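Conserved protein with 2 CBS domains (Pyrobaculum aerophilum, PDB 2RIH) binds AMP through its pair of CBS domains, which assemble with a second copy, and probably acts as a nucleotide-sensing module. Local coordinates at residues Ser79-Leu84 with Arg97-Arg102; Leu10-Pro15 with Ile119-Phe124; Ala39-Arg44 with Pro72-Ala77. All coordinates share one frame; numbering follows the deposited sequence.

Contact 1 (Ser79-Leu84 with Arg97-Arg102); sequences SPITVL and RRHNIR. With SO4 (sulfate ion), chain C; SO4 (sulfate ion), chain F.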
loop_
_atom_site.group_PDB
_atom_site.type_symbol
_atom_site.label_atom_id
_atom_site.label_comp_id
_atom_site.label_asym_id
_atom_site.label_seq_id
_atom_site.Cartn_x
_atom_site.Cartn_y
_atom_site.Cartn_z
ATOM N N SER A 79 -5.280 10.740 12.183
ATOM C CA SER A 79 -5.247 12.168 11.880
ATOM C C SER A 79 -4.671 12.380 10.479
ATOM O O SER A 79 -3.718 11.695 10.100
ATOM C CB SER A 79 -4.410 12.922 12.908
ATOM O OG SER A 79 -4.630 14.310 12.803
ATOM N N PRO A 80 -5.261 13.306 9.692
ATOM C CA PRO A 80 -4.736 13.509 8.339
ATOM C C PRO A 80 -3.335 14.140 8.301
ATOM O O PRO A 80 -3.102 15.198 8.907
ATOM C CB PRO A 80 -5.771 14.451 7.688
ATOM C CG PRO A 80 -6.954 14.418 8.572
ATOM C CD PRO A 80 -6.413 14.184 9.951
ATOM N N ILE A 81 -2.415 13.470 7.612
ATOM C CA ILE A 81 -1.103 14.023 7.319
ATOM C C ILE A 81 -1.215 14.678 5.942
ATOM O O ILE A 81 -1.430 14.003 4.929
ATOM C CB ILE A 81 0.021 12.953 7.314
ATOM C CG1 ILE A 81 0.065 12.179 8.649
ATOM C CG2 ILE A 81 1.388 13.611 7.001
ATOM C CD1 ILE A 81 0.115 13.050 9.925
ATOM N N THR A 82 -1.077 15.995 5.912
ATOM C CA THR A 82 -1.381 16.756 4.714
ATOM C C THR A 82 -0.179 17.448 4.084
ATOM O O THR A 82 0.819 17.727 4.744
ATOM C CB THR A 82 -2.425 17.857 5.006
ATOM O OG1 THR A 82 -1.862 18.804 5.914
ATOM C CG2 THR A 82 -3.715 17.272 5.606
ATOM N N VAL A 83 -0.312 17.716 2.787
ATOM C CA VAL A 83 0.575 18.624 2.066
ATOM C C VAL A 83 -0.296 19.574 1.266
ATOM O O VAL A 83 -1.479 19.316 1.065
ATOM C CB VAL A 83 1.552 17.888 1.111
ATOM C CG1 VAL A 83 2.525 17.041 1.907
ATOM C CG2 VAL A 83 0.790 17.043 0.083
ATOM N N LEU A 84 0.292 20.680 0.829
ATOM C CA LEU A 84 -0.397 21.632 -0.033
ATOM C C LEU A 84 -0.337 21.167 -1.482
ATOM O O LEU A 84 0.617 20.503 -1.883
ATOM C CB LEU A 84 0.225 23.029 0.085
ATOM C CG LEU A 84 0.096 23.742 1.427
ATOM C CD1 LEU A 84 1.052 24.933 1.473
ATOM C CD2 LEU A 84 -1.356 24.187 1.684
ATOM N N ARG A 97 7.849 9.286 4.260
ATOM C CA ARG A 97 9.000 8.639 4.899
ATOM C C ARG A 97 9.004 8.840 6.411
ATOM O O ARG A 97 9.163 7.884 7.173
ATOM C CB ARG A 97 10.327 9.165 4.311
ATOM C CG ARG A 97 11.581 8.655 5.043
ATOM C CD ARG A 97 12.895 8.997 4.326
ATOM N NE ARG A 97 13.496 10.266 4.748
ATOM C CZ ARG A 97 14.240 10.446 5.845
ATOM N NH1 ARG A 97 14.483 9.449 6.689
ATOM N NH2 ARG A 97 14.740 11.646 6.112
ATOM N N ARG A 98 8.832 10.088 6.837
ATOM C CA ARG A 98 8.937 10.444 8.255
ATOM C C ARG A 98 7.750 9.987 9.101
ATOM O O ARG A 98 7.895 9.797 10.298
ATOM C CB ARG A 98 9.166 11.953 8.426
ATOM C CG ARG A 98 10.444 12.494 7.777
ATOM C CD ARG A 98 11.692 11.687 8.136
ATOM N NE ARG A 98 11.776 11.359 9.563
ATOM C CZ ARG A 98 12.402 12.076 10.490
ATOM N NH1 ARG A 98 13.033 13.213 10.181
ATOM N NH2 ARG A 98 12.397 11.654 11.753
ATOM N N HIS A 99 6.585 9.819 8.492
ATOM C CA HIS A 99 5.414 9.320 9.222
ATOM C C HIS A 99 5.135 7.837 8.984
ATOM O O HIS A 99 4.187 7.299 9.544
ATOM C CB HIS A 99 4.183 10.168 8.899
ATOM C CG HIS A 99 4.250 11.545 9.481
ATOM N ND1 HIS A 99 3.692 11.866 10.699
ATOM C CD2 HIS A 99 4.846 12.677 9.031
ATOM C CE1 HIS A 99 3.920 13.140 10.963
ATOM N NE2 HIS A 99 4.624 13.652 9.970
ATOM N N ASN A 100 5.974 7.180 8.182
ATOM C CA ASN A 100 5.834 5.744 7.883
ATOM C C ASN A 100 4.492 5.406 7.240
ATOM O O ASN A 100 3.848 4.411 7.595
ATOM C CB ASN A 100 6.064 4.895 9.148
ATOM C CG ASN A 100 7.447 5.085 9.738
ATOM O OD1 ASN A 100 8.416 5.275 9.010
ATOM N ND2 ASN A 100 7.547 5.018 11.062
ATOM N N ILE A 101 4.086 6.247 6.287
ATOM C CA ILE A 101 2.827 6.094 5.569
ATOM C C ILE A 101 3.093 6.067 4.068
ATOM O O ILE A 101 4.215 6.343 3.604
ATOM C CB ILE A 101 1.787 7.211 5.922
ATOM C CG1 ILE A 101 2.334 8.617 5.643
ATOM C CG2 ILE A 101 1.333 7.084 7.382
ATOM C CD1 ILE A 101 1.425 9.753 6.159
ATOM N N ARG A 102 2.073 5.694 3.309
ATOM C CA ARG A 102 2.223 5.560 1.871
ATOM C C ARG A 102 1.274 6.459 1.108
ATOM O O ARG A 102 1.142 6.334 -0.106
ATOM C CB ARG A 102 2.046 4.102 1.472
ATOM C CG ARG A 102 3.169 3.223 1.971
ATOM C CD ARG A 102 2.844 1.768 1.743
ATOM N NE ARG A 102 1.564 1.457 2.366
ATOM C CZ ARG A 102 0.788 0.435 2.031
ATOM N NH1 ARG A 102 1.169 -0.427 1.095
ATOM N NH2 ARG A 102 -0.373 0.274 2.651
HETATM S S SO4 C . -1.009 3.725 4.325
HETATM O O1 SO4 C . 0.357 3.288 4.586
HETATM O O2 SO4 C . -0.969 5.087 3.792
HETATM O O3 SO4 C . -1.654 2.873 3.330
HETATM O O4 SO4 C . -1.738 3.682 5.573
HETATM S S SO4 F . 4.757 -2.091 2.518
HETATM O O1 SO4 F . 4.640 -3.520 2.253
HETATM O O2 SO4 F . 6.157 -1.727 2.649
HETATM O O3 SO4 F . 4.190 -1.340 1.419
HETATM O O4 SO4 F . 4.062 -1.778 3.748
#
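Ile-81 lays one branch over the imidazole of His-99 and rests its stem on Ile-101. Its CD1 sits 4.2 Å from the centroid of the His-99 ring, over the face, a CH-pi contact in which the methyl is nearer the ND1 and CE1 side; CG2 comes to 4.1 Å from CD2 of His-99, towards the ring's rim. A branched aliphatic suits this place because its two arms can spread across a flat group. Beside the imidazole, CD1 of Ile-101 reaches CB of Ile-81 at 3.7 Å and is equally near CG1. It gets there with CG1 of Ile-101 between its own backbone N and carbonyl carbon (chi1 57°) and the chain extended beyond, which carries the terminal methyl out to Ile-81, just ahead of strand 82-84.

The backbone places these side chains. Ile-81 is paired through main-chain bonds to Val-105 of strand 103-107, while Lys-95 of helix 89-99 also packs on it. The helix stops in a Schellman motif at Asn-100, whose positive phi of 59° asparagine tolerates well, and the chain turns back to deliver Ile-101 and then Arg-102.

Arg-102 curls round a sulfate. The backbone N of Arg-102 donates to sulfate O2 at 3.1 Å. NE of Arg-102 meets O1 at 3.1 Å in an almost straight bond (174°). NH2 of Arg-102 donates to O3 at 3.0 Å, and Ser-55 and His-103 also bond to the ion. NH2 also forms a salt bridge to Glu-56 of the second subunit.

Ile-81 and Arg-102 both bind AMP, and the sulfate probably marks a phosphate position. The contact ties together parts of the beta-alpha-beta unit 82-84, 89-99, 103-107 of a CBS domain, this turn contributing Arg-102 to an AMP site that also draws on Ser-55 and Asp-58.

Contact 2 (Leu10-Pro15 with Ile119-Phe124); sequences LLKRPP and IRDLCF. With SO4 (sulfate ion), chain D.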
loop_
_atom_site.group_PDB
_atom_site.type_symbol
_atom_site.label_atom_id
_atom_site.label_comp_id
_atom_site.label_asym_id
_atom_site.label_seq_id
_atom_site.Cartn_x
_atom_site.Cartn_y
_atom_site.Cartn_z
ATOM N N LEU A 10 0.363 15.568 -10.028
ATOM C CA LEU A 10 0.333 14.105 -10.004
ATOM C C LEU A 10 -0.993 13.530 -9.509
ATOM O O LEU A 10 -1.102 12.327 -9.304
ATOM C CB LEU A 10 1.464 13.573 -9.123
ATOM C CG LEU A 10 2.863 14.121 -9.411
ATOM C CD1 LEU A 10 3.874 13.477 -8.476
ATOM C CD2 LEU A 10 3.269 13.927 -10.888
ATOM N N LEU A 11 -1.997 14.379 -9.311
ATOM C CA LEU A 11 -3.298 13.914 -8.851
ATOM C C LEU A 11 -4.054 13.298 -10.028
ATOM O O LEU A 11 -4.108 13.869 -11.107
ATOM C CB LEU A 11 -4.087 15.060 -8.215
ATOM C CG LEU A 11 -3.490 15.623 -6.911
ATOM C CD1 LEU A 11 -4.252 16.860 -6.461
ATOM C CD2 LEU A 11 -3.486 14.570 -5.811
ATOM N N LYS A 12 -4.645 12.132 -9.812
ATOM C CA LYS A 12 -5.238 11.377 -10.909
ATOM C C LYS A 12 -6.770 11.457 -10.966
ATOM O O LYS A 12 -7.317 11.844 -11.996
ATOM C CB LYS A 12 -4.689 9.947 -10.894
ATOM C CG LYS A 12 -3.261 9.925 -11.458
ATOM C CD LYS A 12 -2.456 8.703 -11.120
ATOM C CE LYS A 12 -1.008 8.859 -11.620
ATOM N NZ LYS A 12 -0.201 9.919 -10.895
ATOM N N ARG A 13 -7.441 11.122 -9.868
ATOM C CA ARG A 13 -8.903 11.138 -9.788
ATOM C C ARG A 13 -9.370 11.888 -8.541
ATOM O O ARG A 13 -8.565 12.181 -7.656
ATOM C CB ARG A 13 -9.441 9.706 -9.750
ATOM C CG ARG A 13 -9.127 8.870 -10.985
ATOM C CD ARG A 13 -9.849 9.405 -12.224
ATOM N NE ARG A 13 -9.571 8.592 -13.402
ATOM C CZ ARG A 13 -8.477 8.691 -14.163
ATOM N NH1 ARG A 13 -8.341 7.890 -15.206
ATOM N NH2 ARG A 13 -7.526 9.581 -13.907
ATOM N N PRO A 14 -10.676 12.222 -8.464
ATOM C CA PRO A 14 -11.106 12.817 -7.203
ATOM C C PRO A 14 -10.861 11.865 -6.027
ATOM O O PRO A 14 -10.939 10.640 -6.188
ATOM C CB PRO A 14 -12.604 13.077 -7.417
ATOM C CG PRO A 14 -12.774 13.120 -8.902
ATOM C CD PRO A 14 -11.782 12.131 -9.435
ATOM N N PRO A 15 -10.542 12.421 -4.853
ATOM C CA PRO A 15 -10.253 11.568 -3.718
ATOM C C PRO A 15 -11.502 10.853 -3.230
ATOM O O PRO A 15 -12.620 11.329 -3.447
ATOM C CB PRO A 15 -9.743 12.553 -2.661
ATOM C CG PRO A 15 -10.362 13.827 -3.012
ATOM C CD PRO A 15 -10.446 13.846 -4.507
ATOM N N ILE A 119 2.270 6.836 -2.795
ATOM C CA ILE A 119 3.650 6.483 -3.070
ATOM C C ILE A 119 3.815 5.972 -4.530
ATOM O O ILE A 119 4.862 6.160 -5.154
ATOM C CB ILE A 119 4.150 5.451 -2.029
ATOM C CG1 ILE A 119 5.673 5.360 -2.045
ATOM C CG2 ILE A 119 3.507 4.069 -2.254
ATOM C CD1 ILE A 119 6.227 4.708 -0.793
ATOM N N ARG A 120 2.766 5.366 -5.078
ATOM C CA ARG A 120 2.726 4.987 -6.507
ATOM C C ARG A 120 2.930 6.164 -7.441
ATOM O O ARG A 120 3.560 6.025 -8.497
ATOM C CB ARG A 120 1.364 4.424 -6.876
ATOM C CG ARG A 120 1.178 2.965 -6.720
ATOM C CD ARG A 120 -0.312 2.670 -6.872
ATOM N NE ARG A 120 -0.517 1.399 -7.520
ATOM C CZ ARG A 120 -1.087 0.328 -6.994
ATOM N NH1 ARG A 120 -1.591 0.308 -5.766
ATOM N NH2 ARG A 120 -1.159 -0.741 -7.753
ATOM N N ASP A 121 2.345 7.303 -7.077
ATOM C CA ASP A 121 2.399 8.513 -7.903
ATOM C C ASP A 121 3.796 9.126 -7.958
ATOM O O ASP A 121 4.169 9.770 -8.948
ATOM C CB ASP A 121 1.416 9.561 -7.374
ATOM C CG ASP A 121 -0.026 9.081 -7.393
ATOM O OD1 ASP A 121 -0.505 8.658 -8.474
ATOM O OD2 ASP A 121 -0.695 9.155 -6.328
ATOM N N LEU A 122 4.565 8.925 -6.891
ATOM C CA LEU A 122 5.866 9.560 -6.745
ATOM C C LEU A 122 7.037 8.703 -7.199
ATOM O O LEU A 122 8.085 9.229 -7.579
ATOM C CB LEU A 122 6.100 9.903 -5.272
ATOM C CG LEU A 122 5.178 10.911 -4.606
ATOM C CD1 LEU A 122 5.514 11.015 -3.133
ATOM C CD2 LEU A 122 5.285 12.263 -5.293
ATOM N N CYS A 123 6.872 7.387 -7.141
ATOM C CA CYS A 123 8.027 6.499 -7.148
ATOM C C CYS A 123 8.283 5.712 -8.428
ATOM O O CYS A 123 9.233 4.934 -8.480
ATOM C CB CYS A 123 7.916 5.560 -5.954
ATOM S SG CYS A 123 7.885 6.473 -4.418
ATOM N N PHE A 124 7.464 5.930 -9.456
ATOM C CA PHE A 124 7.633 5.219 -10.730
ATOM C C PHE A 124 8.372 6.026 -11.817
ATOM O O PHE A 124 9.330 5.529 -12.420
ATOM C CB PHE A 124 6.274 4.742 -11.256
ATOM C CG PHE A 124 5.655 3.600 -10.467
ATOM C CD1 PHE A 124 6.424 2.742 -9.681
ATOM C CD2 PHE A 124 4.293 3.348 -10.572
ATOM C CE1 PHE A 124 5.835 1.689 -8.980
ATOM C CE2 PHE A 124 3.696 2.286 -9.886
ATOM C CZ PHE A 124 4.473 1.461 -9.084
HETATM S S SO4 D . -2.901 3.452 -4.143
HETATM O O1 SO4 D . -1.523 3.299 -3.711
HETATM O O2 SO4 D . -2.964 4.428 -5.222
HETATM O O3 SO4 D . -3.401 2.192 -4.651
HETATM O O4 SO4 D . -3.723 3.888 -3.034
HETATM O O HOH W 1 -2.740 10.736 -7.377
HETATM O O HOH W 2 2.527 10.211 -11.287
#
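Lys-12 and Asp-121 run past each other in opposite directions and meet in a salt bridge, NZ of Lys-12 standing 2.7 Å from OD1 of Asp-121. The ammonium comes from above the carboxylate plane, 37° out of it, brought there by a bend in the last torsion of the lysine chain. The same NZ donates to O of Leu-10 at 3.0 Å, so one charge ties down both the loop's own backbone and the helix beyond.

The close-packed side is apolar. CD1 of Leu-10 touches CD2 of Leu-122 at 3.7 Å, the two side chains crossing at about a right angle, with Val-89 and Leu-117 packed against both; leucine fills such a seam well.

The polar side is looser and wet. One water accepts a hydrogen bond from NZ of Lys-12 and donates one to O of Asp-121, 2.9 Å away; another lies 2.8 Å from OD2 of Asp-121. At the start of helix 119-123 that OD2 also accepts from the backbone N of Ser-118, while Ser-118 OG accepts from Arg-120 N.

Arg-120 turns the other way, its NH1 making a weak bond to a sulfate O3 at 2.8 Å. With an alanine here the sulfate would probably lose one of its positive partners, though His-103, Ser-118, Gly-37 and, from the second subunit, Arg-57 also bond to it.

Arg-120 and Asp-121 both bind AMP in this protein, so the chemistry divides the labour: the arginine's charge is consistent with a place beside the nucleotide's phosphate, while lysine and water probably steady the neighbouring aspartate at the same site.

Contact 3 (Ala39-Arg44 with Pro72-Ala77); sequences AVLTAR and PAMPIA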
loop_
_atom_site.group_PDB
_atom_site.type_symbol
_atom_site.label_atom_id
_atom_site.label_comp_id
_atom_site.label_asym_id
_atom_site.label_seq_id
_atom_site.Cartn_x
_atom_site.Cartn_y
_atom_site.Cartn_z
ATOM N N ALA A 39 -8.972 6.576 2.138
ATOM C CA ALA A 39 -10.188 7.362 2.192
ATOM C C ALA A 39 -10.036 8.522 3.188
ATOM O O ALA A 39 -9.425 8.378 4.250
ATOM C CB ALA A 39 -11.383 6.470 2.596
ATOM N N VAL A 40 -10.600 9.671 2.841
ATOM C CA VAL A 40 -10.640 10.814 3.741
ATOM C C VAL A 40 -12.027 10.919 4.379
ATOM O O VAL A 40 -13.038 10.897 3.686
ATOM C CB VAL A 40 -10.299 12.131 2.998
ATOM C CG1 VAL A 40 -10.456 13.346 3.921
ATOM C CG2 VAL A 40 -8.891 12.073 2.430
ATOM N N LEU A 41 -12.071 11.005 5.704
ATOM C CA LEU A 41 -13.331 11.249 6.411
ATOM C C LEU A 41 -13.449 12.754 6.583
ATOM O O LEU A 41 -12.492 13.406 6.995
ATOM C CB LEU A 41 -13.392 10.517 7.752
ATOM C CG LEU A 41 -13.364 8.976 7.744
ATOM C CD1 LEU A 41 -13.733 8.435 9.130
ATOM C CD2 LEU A 41 -14.277 8.351 6.681
ATOM N N THR A 42 -14.601 13.309 6.207
ATOM C CA THR A 42 -14.797 14.755 6.217
ATOM C C THR A 42 -15.795 15.176 7.292
ATOM O O THR A 42 -16.626 14.378 7.743
ATOM C CB THR A 42 -15.258 15.283 4.830
ATOM O OG1 THR A 42 -16.471 14.631 4.443
ATOM C CG2 THR A 42 -14.185 15.016 3.770
ATOM N N ALA A 43 -15.685 16.436 7.698
ATOM C CA ALA A 43 -16.537 17.001 8.731
ATOM C C ALA A 43 -18.000 16.937 8.296
ATOM O O ALA A 43 -18.332 17.235 7.145
ATOM C CB ALA A 43 -16.128 18.444 9.024
ATOM N N ARG A 44 -18.859 16.527 9.223
ATOM C CA ARG A 44 -20.287 16.423 8.957
ATOM C C ARG A 44 -20.856 17.726 8.376
ATOM O O ARG A 44 -21.657 17.695 7.434
ATOM C CB ARG A 44 -21.034 15.995 10.231
ATOM C CG ARG A 44 -20.906 16.955 11.413
ATOM C CD ARG A 44 -20.992 16.239 12.767
ATOM N NE ARG A 44 -22.125 15.308 12.846
ATOM C CZ ARG A 44 -22.041 13.987 13.015
ATOM N NH1 ARG A 44 -20.867 13.371 13.146
ATOM N NH2 ARG A 44 -23.157 13.264 13.067
ATOM N N PRO A 72 -18.671 1.913 13.260
ATOM C CA PRO A 72 -18.054 3.148 12.792
ATOM C C PRO A 72 -16.580 3.014 12.387
ATOM O O PRO A 72 -15.818 2.259 13.016
ATOM C CB PRO A 72 -18.207 4.095 13.992
ATOM C CG PRO A 72 -18.447 3.222 15.157
ATOM C CD PRO A 72 -19.195 2.047 14.631
ATOM N N ALA A 73 -16.198 3.754 11.342
ATOM C CA ALA A 73 -14.812 3.806 10.869
ATOM C C ALA A 73 -13.961 4.783 11.662
ATOM O O ALA A 73 -12.755 4.597 11.755
ATOM C CB ALA A 73 -14.756 4.161 9.381
ATOM N N MET A 74 -14.569 5.824 12.229
ATOM C CA MET A 74 -13.789 6.846 12.945
ATOM C C MET A 74 -12.844 6.284 14.019
ATOM O O MET A 74 -11.690 6.717 14.094
ATOM C CB MET A 74 -14.686 7.954 13.528
ATOM C CG MET A 74 -13.900 9.122 14.161
ATOM S SD MET A 74 -12.747 9.953 13.029
ATOM C CE MET A 74 -13.898 11.007 12.151
ATOM N N PRO A 75 -13.317 5.348 14.867
ATOM C CA PRO A 75 -12.394 4.739 15.837
ATOM C C PRO A 75 -11.138 4.066 15.243
ATOM O O PRO A 75 -10.150 3.936 15.944
ATOM C CB PRO A 75 -13.271 3.707 16.558
ATOM C CG PRO A 75 -14.652 4.232 16.424
ATOM C CD PRO A 75 -14.694 4.850 15.052
ATOM N N ILE A 76 -11.163 3.645 13.981
ATOM C CA ILE A 76 -9.963 3.049 13.375
ATOM C C ILE A 76 -9.177 4.070 12.538
ATOM O O ILE A 76 -8.130 3.748 11.980
ATOM C CB ILE A 76 -10.279 1.776 12.550
ATOM C CG1 ILE A 76 -11.003 2.094 11.237
ATOM C CG2 ILE A 76 -11.089 0.805 13.388
ATOM C CD1 ILE A 76 -10.954 0.965 10.236
ATOM N N ALA A 77 -9.693 5.294 12.477
ATOM C CA ALA A 77 -9.129 6.361 11.654
ATOM C C ALA A 77 -7.899 7.016 12.283
ATOM O O ALA A 77 -7.646 6.891 13.482
ATOM C CB ALA A 77 -10.209 7.412 11.383
#
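The backbone bond from Ala-77 N to Met-74 O, 2.9 Å long, closes the short 3-10 turn whose residues receive Leu-41. A matching bond of 2.9 Å runs from Ile-76 N to Ala-73 O, and together they hold Ala-73, Met-74 and Ala-77 in position around one incoming methyl.

That methyl is CD1 of Leu-41. It lies 4.0 Å from CE of Met-74, 4.3 Å from CB of Ala-77 and 4.4 Å from CB of Ala-73, a fairly relaxed set of apolar touches. The two alanines suit the place because their single methyls let a leucine come up to the turn, whereas Met-74 does its work with a long flexible arm. Its CG leaves opposite the backbone N (chi1 -174°), and bends at the next two torsions fold the thioether round, so that the chain slides past Leu-41 in the opposing direction and lays its terminal methyl against CD1.

Ala-77 lies near Asn-78 and Asp-58 of an AMP site. Leu-41 belongs to the middle strand, 38-43, of the first CBS domain's three-stranded sheet: its backbone pairs with Val-51 and Ala-52 of strand 50-55, and its side chain also packs on Leu-18 of strand 16-19. The 72-77 turn sits over this sheet, with Met-74 and Ala-77 on Ala-52, while Ala-73 and Ile-76 reach Val-27 and Ile-24 of the same domain's helix 24-34.

Contact 2 brings the N-terminal loop 10-15 up to helix 119-123, and the long chain between its segments holds contact 3 first and then contact 1. Contacts 1 and 2, with centres about 14 Å apart, meet where Arg-102 O approaches Ile-119 N at 3.0 Å, a probable hydrogen bond. Contact 1 lies in the second CBS domain, and contact 2 sets a segment of the first CBS range against the second; both reach the second subunit. Contact 3 joins the first domain's sheet to the 72-77 turn that precedes strand 82-84, its centre about 16 Å from contact 1 and 22 Å from contact 2. The early loop's packing probably ties the two CBS domains together near the AMP sites.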